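Local atomic coordinates of probable transcriptional regulator, LysR family protein (Rhodococcus sp., PDB entry 2QL3), a protein that probably regulates transcription as a DNA-binding LysR-family protein, this chain being its C-terminal LysR substrate-binding domain. Residues Tyr25-Thr28 against Arg33-Val36; Val57-Asp62 against Arg199-Phe204. All coordinates share one frame; numbering follows the deposited sequence.

Overall arrangement
Both contacts lie on one side of the chain's centre, in the same half of a LysR substrate-binding domain, and pack helices against one mixed sheet. Contact 1 comes first along the chain and joins helix 20-30 to the start of strand 34-40, with four residues between its two segments. Contact 2 is long-range, bringing helix 196-205, near the C-terminus, against strand 57-61. Strand 5-11 runs between strands 34-40 and 57-61, parallel to both. The centres are 13 Å apart, and the two helices meet where F27 and F204 pack (F27 N to F204 CE2, 3.5 Å). The last helix thus shares a hydrophobic layer with the first crossover helix of the domain.

Contact 1 of 2, residues Tyr25-Thr28 against Arg33-Val36; sequences YAFT and RASV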
# COMPACT_ATOMS: atom_id res chain seq x y z
N TYR A 25 -10.14 -2.76 -16.01
CA TYR A 25 -11.40 -3.51 -16.21
C TYR A 25 -12.15 -3.00 -17.43
O TYR A 25 -12.43 -3.77 -18.35
CB TYR A 25 -12.29 -3.48 -14.94
CG TYR A 25 -13.42 -4.45 -15.04
CD1 TYR A 25 -13.29 -5.76 -14.58
CD2 TYR A 25 -14.59 -4.09 -15.66
CE1 TYR A 25 -14.31 -6.68 -14.71
CE2 TYR A 25 -15.63 -5.01 -15.82
CZ TYR A 25 -15.47 -6.30 -15.33
OH TYR A 25 -16.48 -7.21 -15.46
N ALA A 26 -12.45 -1.70 -17.47
CA ALA A 26 -13.19 -1.15 -18.59
C ALA A 26 -12.46 -1.38 -19.94
O ALA A 26 -13.08 -1.73 -20.96
CB ALA A 26 -13.50 0.36 -18.38
N PHE A 27 -11.14 -1.20 -19.95
CA PHE A 27 -10.39 -1.34 -21.21
C PHE A 27 -10.47 -2.77 -21.74
O PHE A 27 -10.83 -3.00 -22.93
CB PHE A 27 -8.93 -0.79 -21.08
CG PHE A 27 -8.11 -0.94 -22.35
CD1 PHE A 27 -8.32 -0.09 -23.43
CD2 PHE A 27 -7.14 -1.93 -22.47
CE1 PHE A 27 -7.59 -0.25 -24.62
CE2 PHE A 27 -6.44 -2.11 -23.66
CZ PHE A 27 -6.66 -1.27 -24.73
N THR A 28 -10.21 -3.74 -20.86
CA THR A 28 -10.10 -5.12 -21.28
C THR A 28 -11.45 -5.69 -21.62
O THR A 28 -11.54 -6.62 -22.42
CB THR A 28 -9.34 -6.02 -20.24
OG1 THR A 28 -9.85 -5.83 -18.91
CG2 THR A 28 -7.86 -5.72 -20.32
N ARG A 33 -9.38 -8.75 -26.82
CA ARG A 33 -8.22 -9.30 -27.49
C ARG A 33 -6.96 -8.44 -27.27
O ARG A 33 -5.91 -8.73 -27.84
CB ARG A 33 -8.52 -9.44 -28.98
CG ARG A 33 -9.16 -10.78 -29.37
CD ARG A 33 -9.86 -10.78 -30.74
NE ARG A 33 -11.17 -10.12 -30.68
CZ ARG A 33 -11.48 -8.98 -31.30
NH1 ARG A 33 -12.71 -8.47 -31.15
NH2 ARG A 33 -10.58 -8.33 -32.07
N ALA A 34 -7.07 -7.36 -26.48
CA ALA A 34 -5.89 -6.65 -26.02
C ALA A 34 -5.43 -7.34 -24.76
O ALA A 34 -6.26 -7.85 -24.01
CB ALA A 34 -6.22 -5.18 -25.71
N SER A 35 -4.13 -7.35 -24.48
CA SER A 35 -3.70 -7.79 -23.15
C SER A 35 -2.83 -6.74 -22.44
O SER A 35 -1.88 -6.21 -23.04
CB SER A 35 -3.02 -9.16 -23.19
OG SER A 35 -1.82 -9.16 -23.93
N VAL A 36 -3.16 -6.43 -21.18
CA VAL A 36 -2.35 -5.45 -20.45
C VAL A 36 -1.23 -5.99 -19.59
O VAL A 36 -1.43 -6.92 -18.79
CB VAL A 36 -3.16 -4.31 -19.78
CG1 VAL A 36 -4.62 -4.57 -19.76
CG2 VAL A 36 -2.51 -3.77 -18.48
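F27 and T28, on helix 20-30, bear on A34 and V36 of the next strand, closing the beta-alpha-beta unit formed by strand 5-11, helix 20-30 and strand 34-40. Alternation along the strand turns A34 and V36 toward the helix, while S35 between them points away. From its CB, F27 sends CG anti to the backbone N (chi1 179°), which carries the ring off the helix toward the sheet. F27 CE2 lies 3.7 Å from A34 CB, and CZ is slightly farther from the same methyl. Across the ring, F27 CE1 comes within 3.6 Å of F201 CA, and the two phenylalanine rings meet edge-to-face. I7 of strand 5-11 also packs on F27, so the ring is wedged between the sheet and helix 196-205. T28 works differently, dividing its branches between two tasks. Its hydroxyl OG1 turns back to hydrogen-bond L24 O one helical turn earlier, which helps to hold the rotation about CA-CB and leaves the methyl CG2 to serve the apolar side. The side chains of T28 and V36 cross at about a right angle, and Y133 of the second subunit packs on both, placing this edge of the unit at the dimer interface. T28 CG2 and V36 CG1 are 3.5 Å apart, close for two methyls, though V36 CG1 nearly eclipses its own backbone N (chi1 12°), so the exact placing of that methyl is doubtful.

Contact 2 of 2, residues Val57-Asp62 against Arg199-Phe204; sequences VAIVYD and RAFIRF
V57 pushes its forked side chain into the hollow between F201 and I202, two consecutive residues of helix 196-205. Each prong finds its own wall. V57 CG2 rests against the CD2 and CE2 atoms of F201, at 3.8 Å from CD2. V57 CG1 meets the outer end of I202, with I202 CD1 at 3.9 Å. The CB points at the helix, and chi1 of -60° sets CG1 beside the backbone N, facing I202, and CG2 between N and the carbonyl carbon, facing F201. I59, two residues further along the strand, adds a smaller bump: its CB points past the helix, yet the chain bends back so that I59 CD1 approaches the edge of the F201 ring near its plane, 4.3 Å from F201 CE2. Were V57 cut back to an alanine, the hollow between the F201 ring and the end of I202 would probably be left unfilled, with both losing a methyl partner. The strand and helix run roughly parallel, at 27°, with axes 10.4 Å apart, a separation bridged here wholly by apolar side chains. This is helix-on-sheet packing of the domain core. Strand 57-61 lies between parallel strand 5-11 and antiparallel strand 182-189. I7 and V9 of strand 5-11 pack on V57, W188 of strand 182-189 touches I202, and M23 of helix 20-30 reaches both F201 and I59.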
# COMPACT_ATOMS: atom_id res chain seq x y z
N VAL A 57 2.68 3.28 -21.99
CA VAL A 57 2.04 4.43 -21.37
C VAL A 57 2.23 4.33 -19.85
O VAL A 57 2.60 3.28 -19.33
CB VAL A 57 0.52 4.56 -21.72
CG1 VAL A 57 0.29 4.72 -23.23
CG2 VAL A 57 -0.28 3.37 -21.21
N ALA A 58 2.05 5.47 -19.19
CA ALA A 58 2.14 5.58 -17.73
C ALA A 58 0.94 6.41 -17.24
O ALA A 58 0.51 7.40 -17.92
CB ALA A 58 3.47 6.27 -17.36
N ILE A 59 0.38 6.00 -16.11
CA ILE A 59 -0.60 6.78 -15.41
C ILE A 59 0.13 7.40 -14.23
O ILE A 59 0.62 6.68 -13.35
CB ILE A 59 -1.76 5.94 -14.88
CG1 ILE A 59 -2.41 5.12 -16.03
CG2 ILE A 59 -2.77 6.81 -14.13
CD1 ILE A 59 -2.93 5.92 -17.17
N VAL A 60 0.24 8.73 -14.21
CA VAL A 60 1.09 9.40 -13.23
C VAL A 60 0.50 10.72 -12.74
O VAL A 60 -0.36 11.30 -13.39
CB VAL A 60 2.54 9.70 -13.78
CG1 VAL A 60 3.30 8.44 -13.93
CG2 VAL A 60 2.51 10.45 -15.11
N TYR A 61 0.98 11.21 -11.60
CA TYR A 61 0.74 12.60 -11.29
C TYR A 61 1.58 13.48 -12.19
O TYR A 61 2.75 13.21 -12.42
CB TYR A 61 1.06 12.95 -9.84
CG TYR A 61 0.44 12.10 -8.76
CD1 TYR A 61 -0.92 12.16 -8.48
CD2 TYR A 61 1.25 11.30 -7.96
CE1 TYR A 61 -1.47 11.43 -7.42
CE2 TYR A 61 0.70 10.52 -6.92
CZ TYR A 61 -0.67 10.60 -6.66
OH TYR A 61 -1.23 9.87 -5.62
N ASP A 62 1.02 14.59 -12.67
CA ASP A 62 1.78 15.54 -13.47
C ASP A 62 2.52 16.45 -12.49
O ASP A 62 2.10 17.60 -12.24
CB ASP A 62 0.83 16.33 -14.35
CG ASP A 62 1.52 17.28 -15.33
OD1 ASP A 62 2.76 17.23 -15.57
OD2 ASP A 62 0.77 18.10 -15.86
N ARG A 199 -2.60 3.59 -28.60
CA ARG A 199 -3.46 4.66 -29.05
C ARG A 199 -4.94 4.39 -28.64
O ARG A 199 -5.63 5.29 -28.13
CB ARG A 199 -3.33 4.80 -30.56
CG ARG A 199 -3.22 6.18 -30.96
CD ARG A 199 -2.35 6.28 -32.15
NE ARG A 199 -3.15 6.61 -33.32
CZ ARG A 199 -3.43 7.85 -33.73
NH1 ARG A 199 -2.97 8.92 -33.06
NH2 ARG A 199 -4.16 8.03 -34.83
N ALA A 200 -5.40 3.16 -28.83
CA ALA A 200 -6.76 2.80 -28.39
C ALA A 200 -6.93 3.02 -26.90
O ALA A 200 -7.99 3.52 -26.46
CB ALA A 200 -7.17 1.36 -28.80
N PHE A 201 -5.86 2.69 -26.14
CA PHE A 201 -5.88 2.88 -24.68
C PHE A 201 -6.02 4.37 -24.25
O PHE A 201 -6.89 4.72 -23.44
CB PHE A 201 -4.66 2.24 -24.01
CG PHE A 201 -4.67 2.33 -22.54
CD1 PHE A 201 -5.26 1.33 -21.79
CD2 PHE A 201 -4.06 3.39 -21.86
CE1 PHE A 201 -5.28 1.35 -20.41
CE2 PHE A 201 -4.09 3.43 -20.45
CZ PHE A 201 -4.73 2.39 -19.73
N ILE A 202 -5.17 5.21 -24.83
CA ILE A 202 -5.18 6.60 -24.59
C ILE A 202 -6.55 7.22 -24.94
O ILE A 202 -7.09 7.99 -24.15
CB ILE A 202 -4.03 7.32 -25.36
CG1 ILE A 202 -2.66 6.82 -24.85
CG2 ILE A 202 -4.22 8.88 -25.31
CD1 ILE A 202 -1.43 7.02 -25.82
N ARG A 203 -7.11 6.87 -26.09
CA ARG A 203 -8.40 7.43 -26.53
C ARG A 203 -9.51 6.93 -25.59
O ARG A 203 -10.43 7.67 -25.26
CB ARG A 203 -8.73 7.11 -28.03
CG ARG A 203 -7.76 7.70 -29.07
CD ARG A 203 -8.21 7.31 -30.49
NE ARG A 203 -7.34 7.71 -31.61
CZ ARG A 203 -7.36 7.13 -32.82
NH1 ARG A 203 -8.18 6.11 -33.06
NH2 ARG A 203 -6.57 7.55 -33.81
N PHE A 204 -9.40 5.67 -25.15
CA PHE A 204 -10.42 5.04 -24.35
C PHE A 204 -10.46 5.65 -22.93
O PHE A 204 -11.55 5.95 -22.42
CB PHE A 204 -10.28 3.51 -24.34
CG PHE A 204 -11.33 2.80 -23.46
CD1 PHE A 204 -12.56 2.45 -23.99
CD2 PHE A 204 -11.06 2.52 -22.14
CE1 PHE A 204 -13.56 1.79 -23.19
CE2 PHE A 204 -12.03 1.88 -21.33
CZ PHE A 204 -13.29 1.53 -21.87